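Local atomic coordinates of endo-beta-1,4-glucanase (cellulase B) (Bacillus halodurans, PDB entry 4V2X), a protein that probably hydrolyses beta-1,4-glucosidic bonds in polysaccharides such as xyloglucan and mixed-linkage beta-glucans, with an Ig-like and a carbohydrate-binding module joined to its catalytic module. Residues His163-Asn166 / Gly167-Lys171; Ala213-Asp216 / Asp217-Val221; Asn254-Gln257 / Thr258-Leu262. All blocks are in the same frame, centred on the assembly; numbering follows the deposited sequence.

Interaction 1 of 3, residues His163-Asn166 / Gly167-Lys171; sequences HNYN and GVMVK. With GOL (glycerol), chain G.
Val168 N closes the first turn of helix 165-183 on Asn164 O, at 3.1 Å and with a nearly straight N-H...O angle of 168°. Asn164 lies just before the helix, at the N-cap, and the next two steps of the i to i+4 ladder follow at once: Met169 N to Tyr165 O (3.0 Å) and Val170 N to Asn166 O (2.8 Å). The Asn164 side chain swings back over the opening turn, its CG anti to the backbone N (chi1 -171°), which brings OD1 to Gly167 N at 3.3 Å. This capping bond is weak, because the N-H points well aside of the oxygen (124°). At the other end of the same amide, ND2 donates to O3 of a glycerol, probably left from the crystallisation liquor, at 2.9 Å. The glycerol reaches Lys171 with its opposite hydroxyl, O1 accepting from NZ, so it spans one side of the helix start; Lys171 extends fully to get there and also forms a salt bridge with Glu113.

On another side of the helix, Tyr165 and Met169 run alongside each other and point the same way. The thioether chain bends at its second and third torsions, with CG 3.7 Å from CE1 of the ring, and SD sits 5.3 Å from the ring centroid in an oblique Met-aromatic contact. The phenol hydroxyl is hydrogen-bonded to Asp217, a calcium ligand of helix 209-227, while Leu214 and Leu218 of that helix pack on Tyr165 and Met169 respectively. Thr220 of the second subunit also packs on Tyr165. An N-capped helix of this kind, following strand 145-149 and leading to strand 190-193, belongs to the outer layer of the (beta/alpha)8 barrel of glycoside hydrolase family 5.

Interaction 2 of 3, residues Ala213-Asp216 / Asp217-Val221; sequences ALLD and DLNTV. With CA (calcium ion), chain B.
Asp216 and Asp217, neighbours in helix 209-227, bring their carboxylates to one calcium ion, with Asp216 OD1 at 2.3 Å and Asp217 OD1 at 2.4 Å from the metal. Different first torsions make this possible: Asp216 places CG anti to its backbone N (chi1 169°), whereas Asp217 turns CG anti to the carbonyl carbon (chi1 -70°), and the two groups converge from successive positions of the helix. Each binds through a single oxygen and uses the other for the protein. Asp216 OD2 is held by Thr258 OG1 and by a salt bridge to Lys261; Asp217 OD2 accepts from Tyr165 OH and pairs with Lys261 of the second subunit. The two lysines would be expected to offset part of the negative charge gathered around the ion, and the hydroxyls to orient the carboxylates. Two waters bind the metal as well, one of them donating to Ala213 O at 2.8 Å and so joining the preceding helical turn to the site.

The same two aspartates of the second subunit complete the coordination, so the ion lies on the dimer interface between barrel helices of two family 5 catalytic modules.

Thr220 returns its hydroxyl to the backbone one turn earlier, as threonines in helices often do: OG1 donates to Asp216 O at 2.6 Å. The same oxygen takes Thr220 N at 2.9 Å, and the two donors arrive from opposite faces of the carbonyl plane, the hydroxyl 38° out of it. Lys261 of the same subunit also bonds to OG1, which ties this turn to helix 249-262. Away from the metal, Leu215 lays CD1 against the amide of Asn219, 3.7 Å from ND2, while Asn219 OD1 is hydrogen-bonded to Ser194 OG.

Interaction 3 of 3, residues Asn254-Gln257 / Thr258-Leu262; sequences NLYQ and TIDKL
Leu255 and Ile259 meet one turn apart on helix 249-262, where the end of Ile259, CD1, lies 3.8 Å from the branching carbon CG of Leu255. The two chains cross obliquely. Ile259 carries CG1 anti to its carbonyl carbon (chi1 -71°), which leads the chain back over the preceding turn and leaves CG1 3.4 Å from Leu255 O. On a neighbouring side of the helix, Tyr256 CE2 comes within 4.0 Å of Asp260 CB. The contact is oblique to the ring, and the carboxylate plane is turned 28° from that of the ring. Behind these side chains runs the regular i to i+4 ladder, with Thr258 N on Asn254 O at 3.2 Å, Ile259 N on Leu255 O at 2.9 Å and Asp260 N on Tyr256 O at 2.8 Å.

The helix is the crossover of a beta-alpha-beta unit that leads from strand 238-241 to strand 267-273 of the (beta/alpha)8 barrel. Leu255 and Ile259 both rest on Ala269 of the latter strand, and Phe308 of helix 291-309 packs against them and against Tyr256. Arg311 adds a cation-pi contact to the tyrosine ring.

Toward helix 209-227 the helix turns Thr258 and Lys261, with Leu262 packing on Phe223 beside them. Thr258 directs its hydroxyl to Asp216, and the bend of the lysine at its third torsion (chi3 75°) sets NZ between Asp216 and, across the dimer, Asp217 of the second subunit.

All three contacts are turns within single helices of the family 5 barrel, each closed locally before the next begins, so none nests within or crosses another. From the N terminus, interaction 1 closes the start of helix 165-183, interaction 2 lies midway along helix 209-227 and interaction 3 near the end of helix 249-262. Interaction 2 touches both others, whereas interactions 1 and 3 stay about 10 Å apart at their nearest atoms. It meets interaction 1 through the Met169 and Val221 side chains, among others, and interaction 3 through Thr220 and Leu262. Three successive barrel helices are thereby joined, and all three reach the second subunit.

Interaction 1 of 3, residues His163-Asn166 / Gly167-Lys171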
loop_
_atom_site.group_PDB
_atom_site.type_symbol
_atom_site.label_atom_id
_atom_site.label_comp_id
_atom_site.label_asym_id
_atom_site.label_seq_id
_atom_site.Cartn_x
_atom_site.Cartn_y
_atom_site.Cartn_z
ATOM N N HIS A 163 3.048 -8.602 14.844
ATOM C CA HIS A 163 3.505 -9.968 15.147
ATOM C C HIS A 163 2.386 -10.866 15.675
ATOM O O HIS A 163 2.636 -11.971 16.158
ATOM C CB HIS A 163 4.668 -9.909 16.132
ATOM C CG HIS A 163 5.854 -9.169 15.601
ATOM N ND1 HIS A 163 6.691 -9.702 14.647
ATOM C CD2 HIS A 163 6.338 -7.936 15.881
ATOM C CE1 HIS A 163 7.640 -8.830 14.360
ATOM N NE2 HIS A 163 7.449 -7.750 15.096
ATOM N N ASN A 164 1.149 -10.399 15.549
ATOM C CA ASN A 164 -0.022 -11.150 15.980
ATOM C C ASN A 164 -1.225 -10.722 15.144
ATOM O O ASN A 164 -2.184 -10.164 15.665
ATOM C CB ASN A 164 -0.281 -10.916 17.466
ATOM C CG ASN A 164 -1.357 -11.838 18.027
ATOM O OD1 ASN A 164 -1.800 -12.775 17.363
ATOM N ND2 ASN A 164 -1.794 -11.555 19.247
ATOM N N TYR A 165 -1.157 -11.006 13.849
ATOM C CA TYR A 165 -2.124 -10.485 12.885
ATOM C C TYR A 165 -3.535 -10.969 13.196
ATOM O O TYR A 165 -4.440 -10.159 13.422
ATOM C CB TYR A 165 -1.729 -10.864 11.444
ATOM C CG TYR A 165 -2.572 -10.149 10.421
ATOM C CD1 TYR A 165 -3.834 -10.625 10.083
ATOM C CD2 TYR A 165 -2.127 -8.976 9.821
ATOM C CE1 TYR A 165 -4.628 -9.960 9.175
ATOM C CE2 TYR A 165 -2.911 -8.309 8.899
ATOM C CZ TYR A 165 -4.161 -8.813 8.583
ATOM O OH TYR A 165 -4.960 -8.158 7.693
ATOM N N ASN A 166 -3.724 -12.286 13.216
ATOM C CA ASN A 166 -5.061 -12.844 13.410
ATOM C C ASN A 166 -5.577 -12.639 14.840
ATOM O O ASN A 166 -6.768 -12.425 15.042
ATOM C CB ASN A 166 -5.115 -14.325 12.997
ATOM C CG ASN A 166 -5.056 -14.523 11.476
ATOM O OD1 ASN A 166 -4.362 -15.414 10.984
ATOM N ND2 ASN A 166 -5.801 -13.708 10.730
ATOM N N GLY A 167 -4.686 -12.670 15.827
ATOM C CA GLY A 167 -5.087 -12.436 17.217
ATOM C C GLY A 167 -5.684 -11.053 17.431
ATOM O O GLY A 167 -6.738 -10.903 18.061
ATOM N N VAL A 168 -5.010 -10.033 16.912
ATOM C CA VAL A 168 -5.533 -8.672 16.998
ATOM C C VAL A 168 -6.797 -8.541 16.163
ATOM O O VAL A 168 -7.789 -7.967 16.618
ATOM C CB VAL A 168 -4.482 -7.628 16.569
ATOM C CG1 VAL A 168 -5.120 -6.264 16.341
ATOM C CG2 VAL A 168 -3.387 -7.530 17.621
ATOM N N MET A 169 -6.774 -9.089 14.951
ATOM C CA MET A 169 -7.925 -8.971 14.056
ATOM C C MET A 169 -9.195 -9.597 14.647
ATOM O O MET A 169 -10.275 -9.014 14.546
ATOM C CB MET A 169 -7.613 -9.577 12.682
ATOM C CG MET A 169 -6.906 -8.630 11.716
ATOM S SD MET A 169 -7.796 -7.106 11.288
ATOM C CE MET A 169 -9.482 -7.683 11.345
ATOM N N VAL A 170 -9.061 -10.766 15.270
ATOM C CA VAL A 170 -10.197 -11.428 15.921
ATOM C C VAL A 170 -10.825 -10.543 17.006
ATOM O O VAL A 170 -12.038 -10.382 17.059
ATOM C CB VAL A 170 -9.789 -12.795 16.528
ATOM C CG1 VAL A 170 -10.847 -13.311 17.493
ATOM C CG2 VAL A 170 -9.542 -13.816 15.422
ATOM N N LYS A 171 -9.987 -9.975 17.863
ATOM C CA LYS A 171 -10.446 -9.110 18.951
ATOM C C LYS A 171 -11.074 -7.808 18.440
ATOM O O LYS A 171 -12.149 -7.405 18.888
ATOM C CB LYS A 171 -9.265 -8.801 19.867
ATOM C CG LYS A 171 -9.641 -8.123 21.172
ATOM C CD LYS A 171 -8.447 -8.086 22.104
ATOM C CE LYS A 171 -8.728 -7.271 23.354
ATOM N NZ LYS A 171 -7.603 -7.365 24.309
HETATM C C1 GOL G . -4.697 -8.945 21.896
HETATM O O1 GOL G . -5.107 -8.408 23.155
HETATM C C2 GOL G . -4.296 -10.398 22.117
HETATM O O2 GOL G . -2.871 -10.459 22.273
HETATM C C3 GOL G . -4.763 -11.242 20.937
HETATM O O3 GOL G . -4.053 -12.485 20.889
#

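Interaction 2 of 3, residues Ala213-Asp216 / Asp217-Val221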
loop_
_atom_site.group_PDB
_atom_site.type_symbol
_atom_site.label_atom_id
_atom_site.label_comp_id
_atom_site.label_asym_id
_atom_site.label_seq_id
_atom_site.Cartn_x
_atom_site.Cartn_y
_atom_site.Cartn_z
ATOM N N ALA A 213 0.334 -0.926 5.907
ATOM C CA ALA A 213 -0.544 -1.994 5.444
ATOM C C ALA A 213 -1.465 -2.503 6.540
ATOM O O ALA A 213 -2.629 -2.827 6.283
ATOM C CB ALA A 213 0.276 -3.135 4.870
ATOM N N LEU A 214 -0.943 -2.574 7.765
ATOM C CA LEU A 214 -1.743 -3.002 8.908
ATOM C C LEU A 214 -2.877 -2.015 9.184
ATOM O O LEU A 214 -4.011 -2.413 9.422
ATOM C CB LEU A 214 -0.865 -3.161 10.153
ATOM C CG LEU A 214 0.289 -4.166 10.048
ATOM C CD1 LEU A 214 1.179 -4.083 11.276
ATOM C CD2 LEU A 214 -0.223 -5.584 9.868
ATOM N N LEU A 215 -2.575 -0.720 9.157
ATOM C CA LEU A 215 -3.609 0.288 9.411
ATOM C C LEU A 215 -4.680 0.274 8.315
ATOM O O LEU A 215 -5.878 0.374 8.601
ATOM C CB LEU A 215 -3.006 1.689 9.568
ATOM C CG LEU A 215 -4.021 2.818 9.784
ATOM C CD1 LEU A 215 -4.964 2.559 10.951
ATOM C CD2 LEU A 215 -3.289 4.129 9.979
ATOM N N ASP A 216 -4.267 0.104 7.065
ATOM C CA ASP A 216 -5.255 -0.028 5.997
ATOM C C ASP A 216 -6.211 -1.187 6.294
ATOM O O ASP A 216 -7.414 -1.060 6.122
ATOM C CB ASP A 216 -4.604 -0.243 4.636
ATOM C CG ASP A 216 -5.614 -0.639 3.576
ATOM O OD1 ASP A 216 -5.890 -1.861 3.448
ATOM O OD2 ASP A 216 -6.167 0.262 2.896
ATOM N N ASP A 217 -5.664 -2.318 6.729
ATOM C CA ASP A 217 -6.490 -3.483 7.053
ATOM C C ASP A 217 -7.470 -3.212 8.200
ATOM O O ASP A 217 -8.626 -3.621 8.132
ATOM C CB ASP A 217 -5.617 -4.691 7.381
ATOM C CG ASP A 217 -4.901 -5.251 6.165
ATOM O OD1 ASP A 217 -5.153 -4.793 5.026
ATOM O OD2 ASP A 217 -4.086 -6.174 6.346
ATOM N N LEU A 218 -7.018 -2.531 9.252
ATOM C CA LEU A 218 -7.902 -2.207 10.376
ATOM C C LEU A 218 -9.026 -1.283 9.940
ATOM O O LEU A 218 -10.178 -1.485 10.295
ATOM C CB LEU A 218 -7.132 -1.539 11.518
ATOM C CG LEU A 218 -6.159 -2.397 12.311
ATOM C CD1 LEU A 218 -5.397 -1.503 13.270
ATOM C CD2 LEU A 218 -6.872 -3.504 13.075
ATOM N N ASN A 219 -8.680 -0.258 9.179
ATOM C CA ASN A 219 -9.681 0.665 8.670
ATOM C C ASN A 219 -10.682 -0.034 7.753
ATOM O O ASN A 219 -11.868 0.283 7.751
ATOM C CB ASN A 219 -9.017 1.837 7.939
ATOM C CG ASN A 219 -8.451 2.883 8.893
ATOM O OD1 ASN A 219 -8.924 3.030 10.017
ATOM N ND2 ASN A 219 -7.449 3.630 8.436
ATOM N N THR A 220 -10.183 -0.987 6.977
ATOM C CA THR A 220 -10.986 -1.661 5.960
ATOM C C THR A 220 -11.945 -2.674 6.570
ATOM O O THR A 220 -13.115 -2.736 6.191
ATOM C CB THR A 220 -10.058 -2.346 4.945
ATOM O OG1 THR A 220 -9.279 -1.342 4.298
ATOM C CG2 THR A 220 -10.845 -3.135 3.888
ATOM N N VAL A 221 -11.456 -3.469 7.514
ATOM C CA VAL A 221 -12.313 -4.436 8.183
ATOM C C VAL A 221 -13.400 -3.735 9.012
ATOM O O VAL A 221 -14.527 -4.200 9.098
ATOM C CB VAL A 221 -11.507 -5.447 9.027
ATOM C CG1 VAL A 221 -10.797 -4.775 10.191
ATOM C CG2 VAL A 221 -12.422 -6.573 9.503
HETATM CA CA CA B . -5.241 -4.017 2.804
HETATM O O HOH W 1 -3.051 -3.316 3.522
HETATM O O HOH W 2 -4.931 -2.799 0.747
#

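Interaction 3 of 3, residues Asn254-Gln257 / Thr258-Leu262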
loop_
_atom_site.group_PDB
_atom_site.type_symbol
_atom_site.label_atom_id
_atom_site.label_comp_id
_atom_site.label_asym_id
_atom_site.label_seq_id
_atom_site.Cartn_x
_atom_site.Cartn_y
_atom_site.Cartn_z
ATOM N N ASN A 254 -1.493 7.775 2.420
ATOM C CA ASN A 254 -1.933 6.422 2.739
ATOM C C ASN A 254 -3.390 6.371 3.175
ATOM O O ASN A 254 -4.108 5.444 2.809
ATOM C CB ASN A 254 -1.022 5.776 3.778
ATOM C CG ASN A 254 0.376 5.515 3.242
ATOM O OD1 ASN A 254 0.591 5.463 2.036
ATOM N ND2 ASN A 254 1.329 5.357 4.133
ATOM N N LEU A 255 -3.838 7.352 3.964
ATOM C CA LEU A 255 -5.245 7.398 4.359
ATOM C C LEU A 255 -6.130 7.690 3.148
ATOM O O LEU A 255 -7.223 7.137 3.018
ATOM C CB LEU A 255 -5.490 8.452 5.444
ATOM C CG LEU A 255 -6.960 8.670 5.823
ATOM C CD1 LEU A 255 -7.606 7.388 6.338
ATOM C CD2 LEU A 255 -7.085 9.783 6.853
ATOM N N TYR A 256 -5.672 8.585 2.281
ATOM C CA TYR A 256 -6.417 8.878 1.060
ATOM C C TYR A 256 -6.598 7.613 0.224
ATOM O O TYR A 256 -7.700 7.330 -0.250
ATOM C CB TYR A 256 -5.717 9.947 0.225
ATOM C CG TYR A 256 -6.495 10.258 -1.026
ATOM C CD1 TYR A 256 -7.511 11.207 -1.013
ATOM C CD2 TYR A 256 -6.257 9.557 -2.207
ATOM C CE1 TYR A 256 -8.246 11.477 -2.152
ATOM C CE2 TYR A 256 -6.994 9.820 -3.349
ATOM C CZ TYR A 256 -7.984 10.783 -3.313
ATOM O OH TYR A 256 -8.720 11.058 -4.449
ATOM N N GLN A 257 -5.516 6.858 0.058
ATOM C CA GLN A 257 -5.570 5.592 -0.676
ATOM C C GLN A 257 -6.635 4.662 -0.109
ATOM O O GLN A 257 -7.405 4.052 -0.856
ATOM C CB GLN A 257 -4.216 4.888 -0.643
ATOM C CG GLN A 257 -3.140 5.544 -1.493
ATOM C CD GLN A 257 -1.766 4.954 -1.224
ATOM O OE1 GLN A 257 -1.646 3.787 -0.835
ATOM N NE2 GLN A 257 -0.721 5.755 -1.428
ATOM N N THR A 258 -6.688 4.553 1.215
ATOM C CA THR A 258 -7.668 3.686 1.862
ATOM C C THR A 258 -9.099 4.189 1.643
ATOM O O THR A 258 -10.005 3.411 1.316
ATOM C CB THR A 258 -7.369 3.561 3.370
ATOM O OG1 THR A 258 -6.081 2.954 3.547
ATOM C CG2 THR A 258 -8.427 2.737 4.085
ATOM N N ILE A 259 -9.306 5.489 1.824
ATOM C CA ILE A 259 -10.625 6.081 1.640
ATOM C C ILE A 259 -11.074 5.940 0.183
ATOM O O ILE A 259 -12.223 5.599 -0.073
ATOM C CB ILE A 259 -10.651 7.561 2.091
ATOM C CG1 ILE A 259 -10.566 7.635 3.615
ATOM C CG2 ILE A 259 -11.919 8.261 1.611
ATOM C CD1 ILE A 259 -10.363 9.032 4.169
ATOM N N ASP A 260 -10.161 6.193 -0.751
ATOM C CA ASP A 260 -10.459 6.101 -2.190
ATOM C C ASP A 260 -10.905 4.681 -2.560
ATOM O O ASP A 260 -11.888 4.486 -3.283
ATOM C CB ASP A 260 -9.217 6.502 -2.997
ATOM C CG ASP A 260 -9.493 6.655 -4.487
ATOM O OD1 ASP A 260 -10.586 7.109 -4.853
ATOM O OD2 ASP A 260 -8.592 6.342 -5.288
ATOM N N LYS A 261 -10.174 3.701 -2.040
ATOM C CA LYS A 261 -10.444 2.285 -2.260
ATOM C C LYS A 261 -11.847 1.861 -1.828
ATOM O O LYS A 261 -12.513 1.074 -2.511
ATOM C CB LYS A 261 -9.411 1.465 -1.480
ATOM C CG LYS A 261 -9.585 -0.035 -1.562
ATOM C CD LYS A 261 -8.676 -0.745 -0.573
ATOM C CE LYS A 261 -9.182 -0.638 0.856
ATOM N NZ LYS A 261 -8.360 -1.479 1.767
ATOM N N LEU A 262 -12.288 2.370 -0.688
ATOM C CA LEU A 262 -13.532 1.915 -0.081
ATOM C C LEU A 262 -14.764 2.386 -0.844
ATOM O O LEU A 262 -15.842 1.830 -0.653
ATOM C CB LEU A 262 -13.602 2.339 1.389
ATOM C CG LEU A 262 -12.529 1.657 2.253
ATOM C CD1 LEU A 262 -12.482 2.264 3.636
ATOM C CD2 LEU A 262 -12.740 0.151 2.338
#